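Local structure of nucleoporin NUP170 (Chaetomium thermophilum, 5HAX) at residues Lys496-Cys501 with Asn554-Ala559; Gly521-Ile526 with Leu591-Thr596; Arg636-Leu639 with Thr645-Gly648. The protein is a nucleoporin, a building block of the nuclear pore complex, where it probably serves as a scaffold component. All blocks are in the same frame, centred on the assembly; numbering follows the deposited sequence.

Overall arrangement
The three contacts lie on one side of the chain's centre, in the helical region that follows the strand-rich, propeller-like part. Their centres form a compact triangle: about 16 Å from interaction 1 to interaction 2, 17 Å from interaction 1 to interaction 3, and 15 Å from interaction 2 to interaction 3. Each touches the other two. Ile526 CD1 packs 3.7 Å from Ala559 O, Phe638 CE1 meets Arg557 CB at 4.2 Å, and Leu591 CD2 reaches Leu639 CD1 at 4.2 Å. Interactions 1 and 2 alternate along the chain and so interlock helices 490-501, 522-533, 549-562 and 586-599; interaction 3 opens after both have closed, at the end of helix 622-640.

Interaction 1. Residues Lys496-Cys501 with Asn554-Ala559; sequences KALGNC and NLARAA
Leu498 and Leu555 meet where two helical segments cross steeply, each leucine resting a methyl on the other segment's backbone. CD2 of Leu498 presses on the backbone of the 554-559 turn, 3.6 Å from Ala556 N, and also touches the methyl CB of Ala556 at 3.9 Å. Beside this, the same CD2 comes up to CB of Leu555. In return Leu555 sends its CD1 to the backbone of 496-501, where it lies 3.3 Å from the carbonyl O of Leu498. Leu555 CD1 also passes the carbonyl carbon of Cys501 and stands 4.0 Å from Cys501 CB. No hydrogen bond links the two segments; the contact consists of methyl groups set against backbone and neighbouring apolar side chains.

The first torsion of Leu555 (chi1 -104°) departs from a staggered position, as does that of Leu498 (-97°), which may reflect the packing around them. Leu498 O, besides meeting the methyl, accepts the backbone N of Cys501 at 2.8 Å, a bond spanning three residues that holds Cys501 in the turn next to Leu555. The segment axes approach to 10.1 Å and cross at 99°, so the contact is confined to a few residues near the crossing point.

Leu509 of helix 506-520 packs on both leucines, and Val532 and Ala533 of helix 522-533 cover Ala556. The crossing of helices 490-501 and 549-562 is thus flanked by the two helices that lie between them in the chain, with Val502 also touching Leu555.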
ATOM      1  N   LYS A 496      15.872  12.113  10.722  1.00 49.43           N
ATOM      2  CA  LYS A 496      17.215  11.574  10.532  1.00 50.47           C
ATOM      3  C   LYS A 496      18.193  12.673  10.135  1.00 49.20           C
ATOM      4  O   LYS A 496      19.303  12.750  10.674  1.00 52.64           O
ATOM      5  CB  LYS A 496      17.180  10.471   9.475  1.00 55.41           C
ATOM      6  CG  LYS A 496      18.493   9.724   9.272  1.00 57.65           C
ATOM      7  CD  LYS A 496      18.620   8.527  10.202  1.00 71.48           C
ATOM      8  CE  LYS A 496      19.664   7.545   9.688  1.00 89.12           C
ATOM      9  NZ  LYS A 496      19.747   6.317  10.526  1.00 99.47           N
ATOM     10  N   ALA A 497      17.794  13.536   9.198  1.00 50.98           N
ATOM     11  CA  ALA A 497      18.661  14.629   8.766  1.00 46.77           C
ATOM     12  C   ALA A 497      18.996  15.556   9.927  1.00 57.77           C
ATOM     13  O   ALA A 497      20.157  15.936  10.120  1.00 51.52           O
ATOM     14  CB  ALA A 497      17.994  15.405   7.632  1.00 49.65           C
ATOM     15  N   LEU A 498      17.986  15.931  10.717  1.00 49.61           N
ATOM     16  CA  LEU A 498      18.233  16.767  11.887  1.00 53.87           C
ATOM     17  C   LEU A 498      19.142  16.069  12.888  1.00 61.26           C
ATOM     18  O   LEU A 498      19.960  16.724  13.546  1.00 57.61           O
ATOM     19  CB  LEU A 498      16.911  17.149  12.551  1.00 51.55           C
ATOM     20  CG  LEU A 498      16.326  18.514  12.182  1.00 53.01           C
ATOM     21  CD1 LEU A 498      16.226  18.697  10.673  1.00 60.93           C
ATOM     22  CD2 LEU A 498      14.967  18.685  12.838  1.00 60.36           C
ATOM     23  N   GLY A 499      19.017  14.745  13.018  1.00 58.41           N
ATOM     24  CA  GLY A 499      19.897  14.009  13.909  1.00 67.10           C
ATOM     25  C   GLY A 499      21.363  14.160  13.552  1.00 62.64           C
ATOM     26  O   GLY A 499      22.232  14.053  14.421  1.00 68.34           O
ATOM     27  N   ASN A 500      21.659  14.412  12.274  1.00 61.94           N
ATOM     28  CA  ASN A 500      23.028  14.671  11.847  1.00 67.66           C
ATOM     29  C   ASN A 500      23.447  16.117  12.078  1.00 63.63           C
ATOM     30  O   ASN A 500      24.646  16.411  12.040  1.00 77.41           O
ATOM     31  CB  ASN A 500      23.193  14.327  10.365  1.00 63.10           C
ATOM     32  CG  ASN A 500      22.837  12.886  10.057  1.00 66.51           C
ATOM     33  OD1 ASN A 500      22.931  12.012  10.919  1.00 75.36           O
ATOM     34  ND2 ASN A 500      22.426  12.630   8.820  1.00 69.89           N
ATOM     35  N   CYS A 501      22.493  17.016  12.310  1.00 62.42           N
ATOM     36  CA  CYS A 501      22.778  18.420  12.571  1.00 68.35           C
ATOM     37  C   CYS A 501      22.943  18.725  14.053  1.00 73.25           C
ATOM     38  O   CYS A 501      23.222  19.876  14.404  1.00 75.59           O
ATOM     39  CB  CYS A 501      21.661  19.298  11.993  1.00 60.22           C
ATOM     40  SG  CYS A 501      21.532  19.250  10.194  1.00 73.17           S
ATOM     41  N   ASN A 554      14.278  18.923  19.913  1.00 57.07           N
ATOM     42  CA  ASN A 554      14.573  20.321  20.207  1.00 58.61           C
ATOM     43  C   ASN A 554      15.059  21.051  18.961  1.00 56.47           C
ATOM     44  O   ASN A 554      14.756  22.234  18.770  1.00 61.98           O
ATOM     45  CB  ASN A 554      15.605  20.416  21.332  1.00 62.78           C
ATOM     46  CG  ASN A 554      15.004  20.137  22.698  1.00 62.82           C
ATOM     47  OD1 ASN A 554      13.834  20.431  22.948  1.00 66.75           O
ATOM     48  ND2 ASN A 554      15.805  19.569  23.591  1.00 71.44           N
ATOM     49  N   LEU A 555      15.823  20.366  18.107  1.00 55.36           N
ATOM     50  CA  LEU A 555      16.182  20.944  16.816  1.00 53.60           C
ATOM     51  C   LEU A 555      14.944  21.165  15.957  1.00 51.67           C
ATOM     52  O   LEU A 555      14.810  22.205  15.299  1.00 52.42           O
ATOM     53  CB  LEU A 555      17.172  20.037  16.085  1.00 61.02           C
ATOM     54  CG  LEU A 555      18.638  20.468  16.059  1.00 66.67           C
ATOM     55  CD1 LEU A 555      19.473  19.410  15.356  1.00 66.56           C
ATOM     56  CD2 LEU A 555      18.801  21.815  15.374  1.00 64.56           C
ATOM     57  N   ALA A 556      14.032  20.190  15.946  1.00 51.52           N
ATOM     58  CA  ALA A 556      12.786  20.345  15.206  1.00 55.71           C
ATOM     59  C   ALA A 556      11.990  21.538  15.718  1.00 49.88           C
ATOM     60  O   ALA A 556      11.420  22.299  14.927  1.00 50.63           O
ATOM     61  CB  ALA A 556      11.963  19.060  15.303  1.00 53.75           C
ATOM     62  N   ARG A 557      11.936  21.716  17.043  1.00 52.61           N
ATOM     63  CA  ARG A 557      11.320  22.913  17.607  1.00 56.34           C
ATOM     64  C   ARG A 557      12.007  24.174  17.099  1.00 51.63           C
ATOM     65  O   ARG A 557      11.340  25.149  16.731  1.00 51.34           O
ATOM     66  CB  ARG A 557      11.368  22.862  19.135  1.00 61.90           C
ATOM     67  CG  ARG A 557      11.004  24.177  19.822  1.00 59.56           C
ATOM     68  CD  ARG A 557      11.134  24.083  21.335  1.00 71.15           C
ATOM     69  NE  ARG A 557      12.500  23.785  21.758  1.00 78.07           N
ATOM     70  CZ  ARG A 557      12.899  23.740  23.027  1.00 94.03           C
ATOM     71  NH1 ARG A 557      12.037  23.977  24.009  1.00 96.15           N
ATOM     72  NH2 ARG A 557      14.163  23.461  23.317  1.00 84.46           N
ATOM     73  N   ALA A 558      13.342  24.177  17.082  1.00 53.87           N
ATOM     74  CA  ALA A 558      14.076  25.354  16.628  1.00 58.29           C
ATOM     75  C   ALA A 558      13.779  25.659  15.166  1.00 61.13           C
ATOM     76  O   ALA A 558      13.697  26.828  14.771  1.00 60.78           O
ATOM     77  CB  ALA A 558      15.575  25.149  16.840  1.00 59.18           C
ATOM     78  N   ALA A 559      13.614  24.620  14.344  1.00 57.54           N
ATOM     79  CA  ALA A 559      13.304  24.835  12.936  1.00 53.39           C
ATOM     80  C   ALA A 559      11.886  25.364  12.761  1.00 50.38           C
ATOM     81  O   ALA A 559      11.630  26.201  11.889  1.00 57.03           O
ATOM     82  CB  ALA A 559      13.491  23.534  12.155  1.00 57.27           C
TER

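Interaction 2. Residues Gly521-Ile526 with Leu591-Thr596; sequences GRVETI and LALYLT
Val523 and Glu524 approach Leu593 from helix 522-533, and one methyl of the leucine, CD2, serves both. The apolar share is small: CG1 of Val523 lies 4.0 Å from Leu593 CD2, with the two side chains at a slant to each other. Leu593 directs its side chain at the other helix, with CG anti to the backbone N (chi1 -173°), which carries CD2 out to Val523 and Glu524.

The second kind of contact sets a methyl against a carboxylate. Glu524 starts out from the backbone away from Leu593, but a bend at chi2 (-76°) swings its end back, and the two side chains meet nearly at a right angle. Leu593 CD2 stands above the carboxylate plane, 3.5 Å from OE2 and 3.7 Å from CD of Glu524. OE2 of this buried acid forms salt bridges with both Arg597 and Lys415, and OE1 too is hydrogen-bonded just beyond the segments. These two positive groups would be expected to favour the ionised carboxylate and to fix it beneath the leucine methyl.

Hydrogen bonds act within each helix. Gly521, whose positive phi (85°) lets the chain turn out of helix 506-520, occupies the N-cap position of helix 522-533. Its carbonyl O accepts OG1 of Thr525 at 2.7 Å and the backbone N of Thr525 at 3.2 Å, from opposite faces of the carbonyl plane. Thr596 repeats the pattern on Ala592 O, with OG1 at 2.7 Å.

Such helix-to-helix packing, with helix 5-20 also touching Leu593 through Thr16 and helix 663-694 packing on Leu591 and Leu595, is characteristic of the alpha-helical regions of scaffold nucleoporins; through Lys415, in helix 411-416, it is also tied to the propeller-like part.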
ATOM      1  N   GLY A 521       8.531  22.280  -0.380  1.00 51.73           N
ATOM      2  CA  GLY A 521       7.904  23.540  -0.046  1.00 49.13           C
ATOM      3  C   GLY A 521       7.999  23.847   1.438  1.00 55.10           C
ATOM      4  O   GLY A 521       8.260  22.980   2.273  1.00 43.16           O
ATOM      5  N   ARG A 522       7.776  25.121   1.770  1.00 52.85           N
ATOM      6  CA  ARG A 522       7.998  25.571   3.141  1.00 53.66           C
ATOM      7  C   ARG A 522       6.961  24.993   4.097  1.00 43.96           C
ATOM      8  O   ARG A 522       7.304  24.575   5.208  1.00 46.72           O
ATOM      9  CB  ARG A 522       7.993  27.100   3.200  1.00 60.18           C
ATOM     10  CG  ARG A 522       8.495  27.667   4.527  1.00 61.43           C
ATOM     11  CD  ARG A 522       8.649  29.184   4.483  1.00 71.00           C
ATOM     12  NE  ARG A 522       9.583  29.621   3.446  1.00 85.72           N
ATOM     13  CZ  ARG A 522      10.895  29.763   3.618  1.00 86.47           C
ATOM     14  NH1 ARG A 522      11.653  30.166   2.607  1.00 78.17           N
ATOM     15  NH2 ARG A 522      11.454  29.503   4.794  1.00 75.23           N
ATOM     16  N   VAL A 523       5.689  24.954   3.690  1.00 47.42           N
ATOM     17  CA  VAL A 523       4.634  24.500   4.596  1.00 44.88           C
ATOM     18  C   VAL A 523       4.845  23.037   4.969  1.00 50.50           C
ATOM     19  O   VAL A 523       4.797  22.667   6.148  1.00 42.04           O
ATOM     20  CB  VAL A 523       3.248  24.727   3.965  1.00 52.88           C
ATOM     21  CG1 VAL A 523       2.152  24.085   4.817  1.00 51.81           C
ATOM     22  CG2 VAL A 523       2.977  26.219   3.793  1.00 50.06           C
ATOM     23  N   GLU A 524       5.075  22.181   3.970  1.00 44.99           N
ATOM     24  CA  GLU A 524       5.290  20.764   4.249  1.00 45.28           C
ATOM     25  C   GLU A 524       6.519  20.554   5.125  1.00 43.02           C
ATOM     26  O   GLU A 524       6.521  19.686   6.007  1.00 43.22           O
ATOM     27  CB  GLU A 524       5.424  19.985   2.940  1.00 44.24           C
ATOM     28  CG  GLU A 524       4.125  19.868   2.143  1.00 43.25           C
ATOM     29  CD  GLU A 524       3.155  18.853   2.725  1.00 48.13           C
ATOM     30  OE1 GLU A 524       3.547  18.094   3.638  1.00 43.07           O
ATOM     31  OE2 GLU A 524       1.995  18.811   2.262  1.00 46.67           O
ATOM     32  N   THR A 525       7.573  21.344   4.905  1.00 42.10           N
ATOM     33  CA  THR A 525       8.788  21.196   5.699  1.00 42.82           C
ATOM     34  C   THR A 525       8.548  21.600   7.149  1.00 43.89           C
ATOM     35  O   THR A 525       8.967  20.898   8.077  1.00 47.84           O
ATOM     36  CB  THR A 525       9.919  22.032   5.099  1.00 45.66           C
ATOM     37  OG1 THR A 525      10.106  21.677   3.723  1.00 47.84           O
ATOM     38  CG2 THR A 525      11.220  21.801   5.861  1.00 46.95           C
ATOM     39  N   ILE A 526       7.887  22.739   7.365  1.00 46.68           N
ATOM     40  CA  ILE A 526       7.616  23.191   8.725  1.00 46.47           C
ATOM     41  C   ILE A 526       6.628  22.255   9.408  1.00 45.35           C
ATOM     42  O   ILE A 526       6.693  22.057  10.628  1.00 45.84           O
ATOM     43  CB  ILE A 526       7.104  24.646   8.703  1.00 46.31           C
ATOM     44  CG1 ILE A 526       8.178  25.584   8.135  1.00 48.78           C
ATOM     45  CG2 ILE A 526       6.680  25.104  10.099  1.00 49.71           C
ATOM     46  CD1 ILE A 526       9.454  25.667   8.963  1.00 50.56           C
ATOM     47  N   LEU A 591       0.579  24.185  11.066  1.00 49.60           N
ATOM     48  CA  LEU A 591      -0.218  23.695  12.186  1.00 45.29           C
ATOM     49  C   LEU A 591      -1.575  23.196  11.711  1.00 42.11           C
ATOM     50  O   LEU A 591      -2.057  22.152  12.168  1.00 42.74           O
ATOM     51  CB  LEU A 591      -0.389  24.796  13.230  1.00 46.13           C
ATOM     52  CG  LEU A 591      -1.269  24.454  14.435  1.00 53.30           C
ATOM     53  CD1 LEU A 591      -0.677  23.293  15.220  1.00 52.39           C
ATOM     54  CD2 LEU A 591      -1.451  25.676  15.322  1.00 55.76           C
ATOM     55  N   ALA A 592      -2.205  23.931  10.792  1.00 41.76           N
ATOM     56  CA  ALA A 592      -3.481  23.495  10.235  1.00 44.83           C
ATOM     57  C   ALA A 592      -3.321  22.212   9.430  1.00 49.13           C
ATOM     58  O   ALA A 592      -4.180  21.324   9.489  1.00 41.59           O
ATOM     59  CB  ALA A 592      -4.070  24.602   9.363  1.00 44.65           C
ATOM     60  N   LEU A 593      -2.231  22.099   8.669  1.00 45.37           N
ATOM     61  CA  LEU A 593      -2.010  20.902   7.864  1.00 45.18           C
ATOM     62  C   LEU A 593      -1.810  19.682   8.751  1.00 44.50           C
ATOM     63  O   LEU A 593      -2.443  18.640   8.545  1.00 42.23           O
ATOM     64  CB  LEU A 593      -0.804  21.112   6.946  1.00 45.65           C
ATOM     65  CG  LEU A 593      -0.516  20.024   5.909  1.00 47.95           C
ATOM     66  CD1 LEU A 593      -1.701  19.829   4.972  1.00 38.98           C
ATOM     67  CD2 LEU A 593       0.740  20.375   5.123  1.00 46.99           C
ATOM     68  N   TYR A 594      -0.939  19.800   9.757  1.00 43.25           N
ATOM     69  CA  TYR A 594      -0.700  18.692  10.674  1.00 40.25           C
ATOM     70  C   TYR A 594      -1.984  18.280  11.387  1.00 45.55           C
ATOM     71  O   TYR A 594      -2.335  17.096  11.420  1.00 44.35           O
ATOM     72  CB  TYR A 594       0.378  19.083  11.685  1.00 39.61           C
ATOM     73  CG  TYR A 594       0.743  17.982  12.651  1.00 46.31           C
ATOM     74  CD1 TYR A 594       1.033  16.704  12.197  1.00 46.98           C
ATOM     75  CD2 TYR A 594       0.810  18.222  14.018  1.00 50.09           C
ATOM     76  CE1 TYR A 594       1.370  15.691  13.075  1.00 48.26           C
ATOM     77  CE2 TYR A 594       1.148  17.215  14.905  1.00 46.40           C
ATOM     78  CZ  TYR A 594       1.428  15.952  14.428  1.00 48.03           C
ATOM     79  OH  TYR A 594       1.764  14.944  15.303  1.00 42.77           O
ATOM     80  N   LEU A 595      -2.700  19.252  11.963  1.00 47.57           N
ATOM     81  CA  LEU A 595      -3.923  18.939  12.697  1.00 44.63           C
ATOM     82  C   LEU A 595      -4.950  18.256  11.802  1.00 43.55           C
ATOM     83  O   LEU A 595      -5.586  17.276  12.212  1.00 44.15           O
ATOM     84  CB  LEU A 595      -4.514  20.212  13.302  1.00 50.86           C
ATOM     85  CG  LEU A 595      -5.874  20.050  13.990  1.00 48.77           C
ATOM     86  CD1 LEU A 595      -5.784  19.044  15.127  1.00 48.99           C
ATOM     87  CD2 LEU A 595      -6.383  21.393  14.490  1.00 46.00           C
ATOM     88  N   THR A 596      -5.135  18.769  10.584  1.00 39.12           N
ATOM     89  CA  THR A 596      -6.094  18.168   9.662  1.00 50.05           C
ATOM     90  C   THR A 596      -5.766  16.704   9.415  1.00 42.33           C
ATOM     91  O   THR A 596      -6.645  15.838   9.476  1.00 43.91           O
ATOM     92  CB  THR A 596      -6.105  18.941   8.342  1.00 49.62           C
ATOM     93  OG1 THR A 596      -6.520  20.292   8.581  1.00 46.74           O
ATOM     94  CG2 THR A 596      -7.053  18.286   7.335  1.00 51.10           C
TER

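Interaction 3. Residues Arg636-Leu639 with Thr645-Gly648; sequences RNFL and TIQG
Leu639, on helix 622-640, and Ile646, in the loop that follows it, have the nearest alpha carbons of the two segments, 7.9 Å apart, a spacing spanned by side chains, chiefly that of Ile646. The backbone of Ile646 is extended (psi 128°), its side chain is directed at the helix, and the terminal methyl CD1 makes the contacts.

That methyl touches two neighbours. Ile646 CD1 lies 4.0 Å from CE2 of Phe638, meeting the ring obliquely, while the two side chains run at about a right angle to each other. The same Ile646 CD1 is 4.5 Å from CD2 of Leu639, a looser apposition. Neither helix residue begins by heading for the loop; the ends of their side chains bring them there. For Phe638 this follows from a CG placed anti to the backbone N (chi1 169°), which carries CE2 of the ring toward the isoleucine.

Polar bonds hold the surrounding backbone. Asn642, in the connection between the segments, donates its ND2 to Phe638 O, tying the turn to the last part of the helix, and Gly648 O accepts a hydrogen bond from His669 ND1 of helix 663-694. Around the apolar patch, Ile561 of helix 549-562 packs on Ile646, Leu530 and Ala533 of helix 522-533 cover Phe638, and Gln676 and Met679 of helix 663-694 touch Leu639.

All three touching residues are buried, and no hydrogen bond or charge pair passes between the segments. The direct contact is thus purely apolar, consistent with the burial of Ile646 contributing to holding the loop here, while the directional bonds come from residues beyond it.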
ATOM      1  N   ARG A 636      -1.199  19.866  21.438  1.00 52.54           N
ATOM      2  CA  ARG A 636      -1.593  20.926  22.361  1.00 55.95           C
ATOM      3  C   ARG A 636      -0.531  21.145  23.430  1.00 47.87           C
ATOM      4  O   ARG A 636      -0.152  22.285  23.725  1.00 56.32           O
ATOM      5  CB  ARG A 636      -2.937  20.583  23.002  1.00 53.93           C
ATOM      6  CG  ARG A 636      -4.133  21.072  22.211  1.00 63.36           C
ATOM      7  CD  ARG A 636      -5.412  20.350  22.608  1.00 72.04           C
ATOM      8  NE  ARG A 636      -5.616  20.310  24.054  1.00 76.42           N
ATOM      9  CZ  ARG A 636      -5.942  21.363  24.796  1.00 77.25           C
ATOM     10  NH1 ARG A 636      -6.113  21.223  26.104  1.00 81.81           N
ATOM     11  NH2 ARG A 636      -6.089  22.557  24.239  1.00 85.99           N
ATOM     12  N   ASN A 637      -0.038  20.057  24.025  1.00 54.09           N
ATOM     13  CA  ASN A 637       1.013  20.164  25.030  1.00 53.94           C
ATOM     14  C   ASN A 637       2.241  20.870  24.470  1.00 63.43           C
ATOM     15  O   ASN A 637       2.903  21.638  25.178  1.00 58.27           O
ATOM     16  CB  ASN A 637       1.381  18.771  25.541  1.00 59.85           C
ATOM     17  CG  ASN A 637       2.498  18.800  26.564  1.00 85.28           C
ATOM     18  OD1 ASN A 637       2.585  19.714  27.384  1.00 85.50           O
ATOM     19  ND2 ASN A 637       3.369  17.797  26.513  1.00 91.19           N
ATOM     20  N   PHE A 638       2.558  20.625  23.197  1.00 57.50           N
ATOM     21  CA  PHE A 638       3.720  21.265  22.587  1.00 55.87           C
ATOM     22  C   PHE A 638       3.518  22.769  22.456  1.00 56.15           C
ATOM     23  O   PHE A 638       4.454  23.547  22.676  1.00 58.07           O
ATOM     24  CB  PHE A 638       4.002  20.643  21.219  1.00 55.72           C
ATOM     25  CG  PHE A 638       5.007  21.406  20.405  1.00 46.64           C
ATOM     26  CD1 PHE A 638       6.365  21.254  20.634  1.00 43.40           C
ATOM     27  CD2 PHE A 638       4.594  22.280  19.412  1.00 43.37           C
ATOM     28  CE1 PHE A 638       7.291  21.957  19.889  1.00 56.52           C
ATOM     29  CE2 PHE A 638       5.515  22.985  18.663  1.00 49.49           C
ATOM     30  CZ  PHE A 638       6.866  22.822  18.902  1.00 56.23           C
ATOM     31  N   LEU A 639       2.305  23.197  22.099  1.00 51.84           N
ATOM     32  CA  LEU A 639       2.039  24.625  21.959  1.00 57.54           C
ATOM     33  C   LEU A 639       2.063  25.330  23.310  1.00 62.88           C
ATOM     34  O   LEU A 639       2.510  26.478  23.408  1.00 66.31           O
ATOM     35  CB  LEU A 639       0.695  24.841  21.262  1.00 56.32           C
ATOM     36  CG  LEU A 639       0.561  24.260  19.850  1.00 58.01           C
ATOM     37  CD1 LEU A 639      -0.827  24.532  19.292  1.00 53.32           C
ATOM     38  CD2 LEU A 639       1.629  24.817  18.916  1.00 56.70           C
ATOM     39  N   THR A 645       7.734  31.329  23.270  1.00 83.26           N
ATOM     40  CA  THR A 645       8.777  31.383  22.251  1.00 86.35           C
ATOM     41  C   THR A 645       8.247  31.289  20.826  1.00 76.65           C
ATOM     42  O   THR A 645       8.970  31.654  19.893  1.00 76.11           O
ATOM     43  CB  THR A 645       9.790  30.253  22.473  1.00 82.87           C
ATOM     44  OG1 THR A 645       9.111  28.992  22.490  1.00 84.90           O
ATOM     45  CG2 THR A 645      10.529  30.448  23.791  1.00 81.65           C
ATOM     46  N   ILE A 646       7.020  30.815  20.633  1.00 76.76           N
ATOM     47  CA  ILE A 646       6.443  30.665  19.301  1.00 80.90           C
ATOM     48  C   ILE A 646       5.679  31.934  18.953  1.00 77.45           C
ATOM     49  O   ILE A 646       4.818  32.385  19.719  1.00 79.91           O
ATOM     50  CB  ILE A 646       5.527  29.431  19.236  1.00 80.40           C
ATOM     51  CG1 ILE A 646       6.359  28.153  19.377  1.00 77.11           C
ATOM     52  CG2 ILE A 646       4.741  29.408  17.924  1.00 77.17           C
ATOM     53  CD1 ILE A 646       5.533  26.899  19.576  1.00 78.21           C
ATOM     54  N   GLN A 647       5.984  32.502  17.788  1.00 76.51           N
ATOM     55  CA  GLN A 647       5.332  33.729  17.351  1.00 78.13           C
ATOM     56  C   GLN A 647       3.850  33.480  17.105  1.00 76.78           C
ATOM     57  O   GLN A 647       3.472  32.483  16.482  1.00 72.03           O
ATOM     58  CB  GLN A 647       5.990  34.258  16.075  1.00 80.23           C
ATOM     59  CG  GLN A 647       7.488  34.518  16.188  1.00 89.78           C
ATOM     60  CD  GLN A 647       8.326  33.295  15.860  1.00 85.79           C
ATOM     61  OE1 GLN A 647       7.885  32.159  16.035  1.00 80.68           O
ATOM     62  NE2 GLN A 647       9.541  33.526  15.374  1.00 82.73           N
ATOM     63  N   GLY A 648       3.009  34.392  17.596  1.00 74.33           N
ATOM     64  CA  GLY A 648       1.585  34.362  17.362  1.00 75.51           C
ATOM     65  C   GLY A 648       0.773  33.783  18.504  1.00 79.16           C
ATOM     66  O   GLY A 648      -0.412  34.113  18.636  1.00 78.56           O
TER